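Local coordinates for Alpha/beta hydrolase (Pseudomonas aeruginosa PAO1, PDB 4R1D), which probably hydrolyses lipids as Tle4, a calcium-binding effector of a type VI secretion system that the immunity protein Tli4 holds in check, at residues 52-57 against 259-264; 266-271 against 412-417; 282-287 against 421-426. All coordinates share one frame; numbering follows the deposited sequence.

Contact 1: residues 52-57 against 259-264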
loop_
_atom_site.group_PDB
_atom_site.type_symbol
_atom_site.label_atom_id
_atom_site.label_comp_id
_atom_site.label_asym_id
_atom_site.label_seq_id
_atom_site.Cartn_x
_atom_site.Cartn_y
_atom_site.Cartn_z
ATOM N N ILE A 52 -7.924 -11.404 -15.291
ATOM C CA ILE A 52 -7.864 -10.580 -14.092
ATOM C C ILE A 52 -6.439 -10.079 -13.906
ATOM O O ILE A 52 -5.526 -10.868 -13.679
ATOM C CB ILE A 52 -8.233 -11.390 -12.828
ATOM C CG1 ILE A 52 -9.500 -12.224 -13.055
ATOM C CG2 ILE A 52 -8.390 -10.449 -11.615
ATOM C CD1 ILE A 52 -10.745 -11.411 -13.386
ATOM N N PHE A 53 -6.250 -8.770 -14.008
ATOM C CA PHE A 53 -4.918 -8.210 -13.865
ATOM C C PHE A 53 -4.714 -7.829 -12.414
ATOM O O PHE A 53 -5.547 -7.133 -11.826
ATOM C CB PHE A 53 -4.752 -6.988 -14.770
ATOM C CG PHE A 53 -3.377 -6.417 -14.743
ATOM C CD1 PHE A 53 -2.378 -6.963 -15.526
ATOM C CD2 PHE A 53 -3.074 -5.349 -13.914
ATOM C CE1 PHE A 53 -1.106 -6.443 -15.506
ATOM C CE2 PHE A 53 -1.790 -4.822 -13.892
ATOM C CZ PHE A 53 -0.806 -5.385 -14.689
ATOM N N ILE A 54 -3.625 -8.317 -11.831
ATOM C CA ILE A 54 -3.310 -8.036 -10.453
ATOM C C ILE A 54 -2.004 -7.253 -10.427
ATOM O O ILE A 54 -0.958 -7.767 -10.834
ATOM C CB ILE A 54 -3.167 -9.329 -9.627
ATOM C CG1 ILE A 54 -4.389 -10.239 -9.839
ATOM C CG2 ILE A 54 -2.924 -8.995 -8.140
ATOM C CD1 ILE A 54 -4.347 -11.563 -9.060
ATOM N N PRO A 55 -2.061 -6.008 -9.943
ATOM C CA PRO A 55 -0.916 -5.096 -9.932
ATOM C C PRO A 55 0.073 -5.460 -8.828
ATOM O O PRO A 55 -0.157 -6.395 -8.071
ATOM C CB PRO A 55 -1.552 -3.740 -9.626
ATOM C CG PRO A 55 -2.750 -4.094 -8.773
ATOM C CD PRO A 55 -3.266 -5.399 -9.333
ATOM N N GLY A 56 1.162 -4.708 -8.745
ATOM C CA GLY A 56 2.214 -5.035 -7.806
ATOM C C GLY A 56 2.503 -3.986 -6.760
ATOM O O GLY A 56 1.606 -3.314 -6.238
ATOM N N ILE A 57 3.790 -3.874 -6.453
ATOM C CA ILE A 57 4.297 -3.054 -5.362
ATOM C C ILE A 57 3.730 -1.626 -5.391
ATOM O O ILE A 57 3.931 -0.913 -6.360
ATOM C CB ILE A 57 5.846 -3.016 -5.427
ATOM C CG1 ILE A 57 6.436 -4.369 -5.000
ATOM C CG2 ILE A 57 6.407 -1.880 -4.576
ATOM C CD1 ILE A 57 7.931 -4.519 -5.340
ATOM N N GLY A 259 1.931 -11.235 -7.788
ATOM C CA GLY A 259 2.141 -12.660 -7.958
ATOM C C GLY A 259 2.055 -13.433 -6.649
ATOM O O GLY A 259 1.703 -14.612 -6.626
ATOM N N LEU A 260 2.415 -12.777 -5.556
ATOM C CA LEU A 260 2.280 -13.405 -4.249
ATOM C C LEU A 260 0.799 -13.457 -3.847
ATOM O O LEU A 260 0.333 -14.448 -3.260
ATOM C CB LEU A 260 3.115 -12.667 -3.202
ATOM C CG LEU A 260 4.637 -12.895 -3.251
ATOM C CD1 LEU A 260 5.250 -12.366 -4.515
ATOM C CD2 LEU A 260 5.289 -12.229 -2.036
ATOM N N VAL A 261 0.067 -12.401 -4.180
ATOM C CA VAL A 261 -1.378 -12.372 -3.965
ATOM C C VAL A 261 -2.021 -13.540 -4.712
ATOM O O VAL A 261 -2.824 -14.286 -4.149
ATOM C CB VAL A 261 -1.994 -11.045 -4.455
ATOM C CG1 VAL A 261 -3.531 -11.092 -4.371
ATOM C CG2 VAL A 261 -1.406 -9.840 -3.661
ATOM N N ALA A 262 -1.642 -13.704 -5.976
ATOM C CA ALA A 262 -2.188 -14.765 -6.812
ATOM C C ALA A 262 -1.878 -16.148 -6.239
ATOM O O ALA A 262 -2.730 -17.022 -6.192
ATOM C CB ALA A 262 -1.651 -14.655 -8.230
ATOM N N ARG A 263 -0.648 -16.347 -5.794
ATOM C CA ARG A 263 -0.291 -17.646 -5.241
ATOM C C ARG A 263 -1.032 -17.940 -3.940
ATOM O O ARG A 263 -1.471 -19.058 -3.719
ATOM C CB ARG A 263 1.222 -17.765 -5.075
ATOM C CG ARG A 263 1.952 -17.946 -6.411
ATOM C CD ARG A 263 3.457 -17.767 -6.253
ATOM N NE ARG A 263 3.986 -18.760 -5.318
ATOM C CZ ARG A 263 5.087 -18.607 -4.588
ATOM N NH1 ARG A 263 5.809 -17.488 -4.663
ATOM N NH2 ARG A 263 5.469 -19.585 -3.770
ATOM N N ALA A 264 -1.168 -16.932 -3.079
ATOM C CA ALA A 264 -1.980 -17.087 -1.881
ATOM C C ALA A 264 -3.397 -17.513 -2.263
ATOM O O ALA A 264 -3.974 -18.402 -1.648
ATOM C CB ALA A 264 -1.996 -15.792 -1.072
#

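Contact 2: residues 266-271 against 412-417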
loop_
_atom_site.group_PDB
_atom_site.type_symbol
_atom_site.label_atom_id
_atom_site.label_comp_id
_atom_site.label_asym_id
_atom_site.label_seq_id
_atom_site.Cartn_x
_atom_site.Cartn_y
_atom_site.Cartn_z
ATOM N N THR A 266 -4.567 -19.050 -5.200
ATOM C CA THR A 266 -4.709 -20.373 -5.805
ATOM C C THR A 266 -4.076 -21.520 -5.017
ATOM O O THR A 266 -4.530 -22.656 -5.134
ATOM C CB THR A 266 -4.177 -20.440 -7.250
ATOM O OG1 THR A 266 -2.754 -20.291 -7.261
ATOM C CG2 THR A 266 -4.826 -19.361 -8.125
ATOM N N GLN A 267 -3.048 -21.219 -4.221
ATOM C CA GLN A 267 -2.253 -22.254 -3.561
ATOM C C GLN A 267 -2.563 -22.494 -2.077
ATOM O O GLN A 267 -2.302 -23.588 -1.562
ATOM C CB GLN A 267 -0.755 -21.974 -3.744
ATOM C CG GLN A 267 -0.313 -21.820 -5.182
ATOM C CD GLN A 267 -0.790 -22.955 -6.060
ATOM O OE1 GLN A 267 -1.710 -22.786 -6.871
ATOM N NE2 GLN A 267 -0.170 -24.127 -5.906
ATOM N N LEU A 268 -3.115 -21.490 -1.396
ATOM C CA LEU A 268 -3.456 -21.619 0.017
ATOM C C LEU A 268 -4.948 -21.824 0.240
ATOM O O LEU A 268 -5.395 -21.958 1.370
ATOM C CB LEU A 268 -2.989 -20.387 0.791
ATOM C CG LEU A 268 -1.492 -20.107 0.675
ATOM C CD1 LEU A 268 -1.125 -18.937 1.583
ATOM C CD2 LEU A 268 -0.692 -21.344 1.029
ATOM N N HIS A 269 -5.715 -21.816 -0.845
ATOM C CA HIS A 269 -7.147 -22.069 -0.778
ATOM C C HIS A 269 -7.532 -22.914 -1.975
ATOM O O HIS A 269 -6.765 -23.028 -2.920
ATOM C CB HIS A 269 -7.939 -20.762 -0.813
ATOM C CG HIS A 269 -7.539 -19.786 0.246
ATOM N ND1 HIS A 269 -6.631 -18.772 0.020
ATOM C CD2 HIS A 269 -7.917 -19.671 1.541
ATOM C CE1 HIS A 269 -6.473 -18.071 1.129
ATOM N NE2 HIS A 269 -7.243 -18.595 2.067
ATOM N N GLY A 270 -8.719 -23.508 -1.930
ATOM C CA GLY A 270 -9.237 -24.218 -3.080
ATOM C C GLY A 270 -9.877 -23.199 -3.993
ATOM O O GLY A 270 -10.966 -22.697 -3.712
ATOM N N TYR A 271 -9.194 -22.849 -5.073
ATOM C CA TYR A 271 -9.760 -21.873 -5.990
ATOM C C TYR A 271 -9.516 -22.305 -7.417
ATOM O O TYR A 271 -8.680 -21.743 -8.127
ATOM C CB TYR A 271 -9.206 -20.474 -5.726
ATOM C CG TYR A 271 -10.085 -19.385 -6.274
ATOM C CD1 TYR A 271 -11.408 -19.257 -5.853
ATOM C CD2 TYR A 271 -9.610 -18.494 -7.222
ATOM C CE1 TYR A 271 -12.220 -18.269 -6.360
ATOM C CE2 TYR A 271 -10.413 -17.497 -7.729
ATOM C CZ TYR A 271 -11.717 -17.391 -7.294
ATOM O OH TYR A 271 -12.520 -16.404 -7.800
ATOM N N ALA A 412 7.118 -14.564 8.374
ATOM C CA ALA A 412 7.875 -15.816 8.298
ATOM C C ALA A 412 6.916 -16.973 8.060
ATOM O O ALA A 412 7.195 -17.885 7.272
ATOM C CB ALA A 412 8.685 -16.046 9.581
ATOM N N ASN A 413 5.768 -16.920 8.724
ATOM C CA ASN A 413 4.775 -17.981 8.595
ATOM C C ASN A 413 4.133 -17.969 7.200
ATOM O O ASN A 413 3.973 -19.005 6.565
ATOM C CB ASN A 413 3.724 -17.866 9.709
ATOM C CG ASN A 413 2.691 -18.974 9.655
ATOM O OD1 ASN A 413 3.032 -20.156 9.712
ATOM N ND2 ASN A 413 1.418 -18.597 9.566
ATOM N N PHE A 414 3.802 -16.779 6.714
ATOM C CA PHE A 414 3.241 -16.640 5.370
ATOM C C PHE A 414 4.241 -17.086 4.307
ATOM O O PHE A 414 3.896 -17.838 3.405
ATOM C CB PHE A 414 2.809 -15.189 5.137
ATOM C CG PHE A 414 2.256 -14.920 3.756
ATOM C CD1 PHE A 414 1.073 -15.511 3.342
ATOM C CD2 PHE A 414 2.910 -14.056 2.890
ATOM C CE1 PHE A 414 0.544 -15.252 2.078
ATOM C CE2 PHE A 414 2.397 -13.796 1.620
ATOM C CZ PHE A 414 1.206 -14.396 1.217
ATOM N N HIS A 415 5.479 -16.615 4.414
ATOM C CA HIS A 415 6.553 -17.052 3.520
ATOM C C HIS A 415 6.670 -18.567 3.469
ATOM O O HIS A 415 6.781 -19.150 2.395
ATOM C CB HIS A 415 7.894 -16.500 3.981
ATOM C CG HIS A 415 8.086 -15.053 3.681
ATOM N ND1 HIS A 415 9.113 -14.314 4.224
ATOM C CD2 HIS A 415 7.393 -14.209 2.879
ATOM C CE1 HIS A 415 9.038 -13.073 3.780
ATOM N NE2 HIS A 415 8.004 -12.982 2.963
ATOM N N GLY A 416 6.690 -19.191 4.642
ATOM C CA GLY A 416 6.802 -20.637 4.735
ATOM C C GLY A 416 5.654 -21.375 4.069
ATOM O O GLY A 416 5.871 -22.352 3.355
ATOM N N GLU A 417 4.427 -20.919 4.310
ATOM C CA GLU A 417 3.265 -21.507 3.651
ATOM C C GLU A 417 3.322 -21.353 2.146
ATOM O O GLU A 417 3.073 -22.312 1.405
ATOM C CB GLU A 417 1.977 -20.884 4.170
ATOM C CG GLU A 417 1.627 -21.307 5.576
ATOM C CD GLU A 417 0.202 -20.934 5.925
ATOM O OE1 GLU A 417 0.010 -19.905 6.580
ATOM O OE2 GLU A 417 -0.729 -21.665 5.525
#

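Contact 3: residues 282-287 against 421-426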
loop_
_atom_site.group_PDB
_atom_site.type_symbol
_atom_site.label_atom_id
_atom_site.label_comp_id
_atom_site.label_asym_id
_atom_site.label_seq_id
_atom_site.Cartn_x
_atom_site.Cartn_y
_atom_site.Cartn_z
ATOM N N GLN A 282 7.797 -11.307 -10.566
ATOM C CA GLN A 282 7.422 -11.651 -9.203
ATOM C C GLN A 282 8.668 -11.766 -8.341
ATOM O O GLN A 282 9.600 -12.462 -8.707
ATOM C CB GLN A 282 6.678 -12.986 -9.143
ATOM C CG GLN A 282 6.170 -13.283 -7.735
ATOM C CD GLN A 282 5.475 -14.627 -7.587
ATOM O OE1 GLN A 282 4.874 -15.169 -8.540
ATOM N NE2 GLN A 282 5.549 -15.175 -6.380
ATOM N N PRO A 283 8.681 -11.087 -7.196
ATOM C CA PRO A 283 9.729 -11.341 -6.201
ATOM C C PRO A 283 9.292 -12.555 -5.364
ATOM O O PRO A 283 8.833 -12.415 -4.219
ATOM C CB PRO A 283 9.717 -10.065 -5.364
ATOM C CG PRO A 283 8.275 -9.616 -5.398
ATOM C CD PRO A 283 7.754 -10.018 -6.777
ATOM N N ALA A 284 9.442 -13.738 -5.957
ATOM C CA ALA A 284 8.831 -14.969 -5.467
ATOM C C ALA A 284 9.318 -15.293 -4.071
ATOM O O ALA A 284 8.562 -15.821 -3.244
ATOM C CB ALA A 284 9.138 -16.138 -6.431
ATOM N N THR A 285 10.578 -14.960 -3.809
ATOM C CA THR A 285 11.159 -15.213 -2.500
ATOM C C THR A 285 11.570 -13.899 -1.837
ATOM O O THR A 285 12.303 -13.895 -0.852
ATOM C CB THR A 285 12.372 -16.156 -2.601
ATOM O OG1 THR A 285 13.328 -15.609 -3.528
ATOM C CG2 THR A 285 11.931 -17.545 -3.060
ATOM N N GLY A 286 11.095 -12.776 -2.377
ATOM C CA GLY A 286 11.383 -11.497 -1.748
ATOM C C GLY A 286 12.472 -10.702 -2.440
ATOM O O GLY A 286 12.831 -11.005 -3.577
ATOM N N SER A 287 12.983 -9.674 -1.763
ATOM C CA SER A 287 13.954 -8.757 -2.367
ATOM C C SER A 287 14.798 -8.048 -1.317
ATOM O O SER A 287 14.267 -7.374 -0.435
ATOM C CB SER A 287 13.238 -7.690 -3.199
ATOM O OG SER A 287 14.172 -6.761 -3.716
ATOM N N ALA A 421 3.524 -24.384 -0.602
ATOM C CA ALA A 421 2.361 -24.491 -1.480
ATOM C C ALA A 421 2.702 -24.294 -2.958
ATOM O O ALA A 421 1.920 -24.663 -3.834
ATOM C CB ALA A 421 1.279 -23.504 -1.043
ATOM N N GLY A 422 3.865 -23.710 -3.236
ATOM C CA GLY A 422 4.351 -23.596 -4.602
ATOM C C GLY A 422 3.555 -22.692 -5.543
ATOM O O GLY A 422 3.125 -21.598 -5.166
ATOM N N TYR A 423 3.376 -23.164 -6.776
ATOM C CA TYR A 423 2.812 -22.365 -7.863
ATOM C C TYR A 423 1.691 -23.141 -8.538
ATOM O O TYR A 423 1.719 -24.373 -8.581
ATOM C CB TYR A 423 3.902 -22.023 -8.901
ATOM C CG TYR A 423 5.075 -21.280 -8.293
ATOM C CD1 TYR A 423 6.049 -21.959 -7.571
ATOM C CD2 TYR A 423 5.180 -19.894 -8.398
ATOM C CE1 TYR A 423 7.111 -21.280 -6.982
ATOM C CE2 TYR A 423 6.240 -19.205 -7.824
ATOM C CZ TYR A 423 7.193 -19.897 -7.116
ATOM O OH TYR A 423 8.224 -19.210 -6.543
ATOM N N HIS A 424 0.720 -22.412 -9.081
ATOM C CA HIS A 424 -0.324 -23.000 -9.905
ATOM C C HIS A 424 0.315 -23.895 -10.980
ATOM O O HIS A 424 1.368 -23.574 -11.523
ATOM C CB HIS A 424 -1.144 -21.872 -10.540
ATOM C CG HIS A 424 -2.407 -22.333 -11.193
ATOM N ND1 HIS A 424 -2.416 -23.045 -12.374
ATOM C CD2 HIS A 424 -3.705 -22.177 -10.836
ATOM C CE1 HIS A 424 -3.663 -23.314 -12.713
ATOM N NE2 HIS A 424 -4.467 -22.790 -11.801
ATOM N N SER A 425 -0.314 -25.029 -11.276
ATOM C CA SER A 425 0.256 -25.986 -12.227
ATOM C C SER A 425 0.358 -25.458 -13.665
ATOM O O SER A 425 1.074 -26.025 -14.497
ATOM C CB SER A 425 -0.533 -27.302 -12.197
ATOM O OG SER A 425 -1.877 -27.096 -12.603
ATOM N N GLU A 426 -0.363 -24.385 -13.970
ATOM C CA GLU A 426 -0.260 -23.776 -15.292
ATOM C C GLU A 426 0.271 -22.346 -15.148
ATOM O O GLU A 426 -0.439 -21.378 -15.403
ATOM C CB GLU A 426 -1.613 -23.788 -16.001
ATOM C CG GLU A 426 -2.293 -25.169 -15.986
ATOM C CD GLU A 426 -1.533 -26.210 -16.814
ATOM O OE1 GLU A 426 -0.739 -25.824 -17.691
ATOM O OE2 GLU A 426 -1.742 -27.418 -16.589
#

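Contact 1: residues 52-57 against 259-264
Ile54, the last residue of strand 48-54, sets its side chain against Val261 and Ala262 of helix 258-267, and both of its branches are used. The ethyl branch ends at Ala262, with Ile54 CD1 4.2 Å from Ala262 CB. The methyl branch leans on the valine, where Ile54 CG2 lies 4.3 Å from Val261 CB. Torsions explain the division of labour: CG1 lies beside the backbone N (chi1 -51°) and CD1 then runs fully extended (chi2 180°), so the long branch spans the gap to the short alanine, while CG2, on the other side of CB, meets the bulkier valine. A beta-branched isoleucine suits the place because it is at ease in a strand and still offers two arms to the helix.

All of this belongs to the alpha/beta-hydrolase core. Strand 48-54 pairs in parallel with strand 250-255, Ile54 bonding through its backbone to Val253, and that second strand turns sharply into helix 258-267, as at the nucleophile elbow of the family. The weak hydrogen bond from Ile57 N to Ser256 OG joins the loop after the first strand to this turn.

Small residues bring the helix close to the sheet: the CA atoms of Ile54 and Gly259 are 7.6 Å apart. Ala262 can rest on Leu252 and Thr254 of strand 250-255 as well as on Ile54. Val261 is shared in another direction, also touching Asn215, Ser218 and Val222 of helix 215-238.

Contact 2: residues 266-271 against 412-417
In Leu268 CG stands beside the backbone N (chi1 -57°) and CD1 continues the chain in extended form (chi2 -175°), while in Phe414 the ring carbon CG points opposite the backbone N (chi1 178°); these two turns let leucine and ring meet although the phenylalanine's CB is not aimed at the other segment. Leu268 CD1 then lies 4.1 Å from Phe414 CE1, reaching the ring obliquely, and the two side chains cross at about a right angle. The other methyl is used too. Leu268 CD2 sits 3.9 Å from Glu417 O and 4.1 Å from Glu417 CB, one helical turn along from the phenylalanine. A forked leucine fits here because its two ends can touch residues i and i+3 on the same helix flank.

The leucine is the first residue beyond helix 258-267, and its partners lie on helix 400-421, which belongs to the long insertion between strands 274-280 and 427-432, where alpha/beta hydrolases commonly carry a cap. Phe414 also packs on Ala264, so its ring serves the end of the shorter helix as well as the leucine after it. Close by, Asn413 touches Val88 of the other protein chain.

Glu417 offers the leucine only its backbone and the root of its side chain; its carboxylate forms a salt bridge with Arg216 of helix 215-238. No hydrogen bond crosses between the two segments, so they hold each other by dispersion and shape, and the carboxylate's charge is probably balanced by Arg216 on a third helix.

Contact 3: residues 282-287 against 421-426
The two connections of a long insertion, probably a cap as in other alpha/beta hydrolases, are joined here by one side chain: loop 282-287 follows strand 274-280, and loop 421-426 leads from helix 400-421 into strand 427-432. Tyr423 reaches from the second to the first. Its CG lies beside the backbone N (chi1 -58°), which extends the ring toward the first loop, and the ring presents its edge, with Ala284 CB near the ring plane. Tyr423 OH presses closely on the alanine methyl, 3.2 Å from Ala284 CB, and alanine's single side-chain carbon suits this place; Tyr423 CZ is 4.3 Å from the same carbon. The end of Gln282 approaches the same ring from the edge as well.

Ala284 is held forward by a type I turn from Pro283 to Gly286, closed by a bond of 2.9 Å from Gly286 N to Pro283 O. Glycine suits the last position of that turn, where phi is positive. Gly422 plays a comparable part across the contact, since a positive phi of 67° takes the chain out of helix 400-421 and brings Tyr423 round.

Arg263 of helix 258-267 joins the group, making a cation-pi contact with Tyr423 and a hydrogen bond from NE to Gly422 O. Further along, Glu426 N donates to His424 ND1 at 2.9 Å, nearly in the ring plane, at the bend leading into strand 427-432. Pro508 lies against both Ala284 and Tyr423. Strands 274-280 and 427-432 are parallel neighbours, so the whole is a beta-alpha-beta connection of the alpha/beta-hydrolase sheet, with a long insertion ahead of helix 400-421.

Overall arrangement
From the N terminus, contact 1 comes first: strand 48-54 meets helix 258-267 and closes a loop of about 200 residues, joining the first strand in the chain, inside the parallel sheet, to the helix after its neighbour 250-255. Contact 2 begins directly afterwards, at the end of that helix. Contacts 2 and 3 cross, since 266-271, 282-287, 412-417 and 421-426 alternate along the chain; each spans the insertion between strands 274-280 and 427-432. Helix 258-267 is common ground for the first two contacts and reaches contact 3 through Arg263. Gln267, bonded to Ala421 O, links contacts 2 and 3, so sheet, helix and insertion are joined in one region.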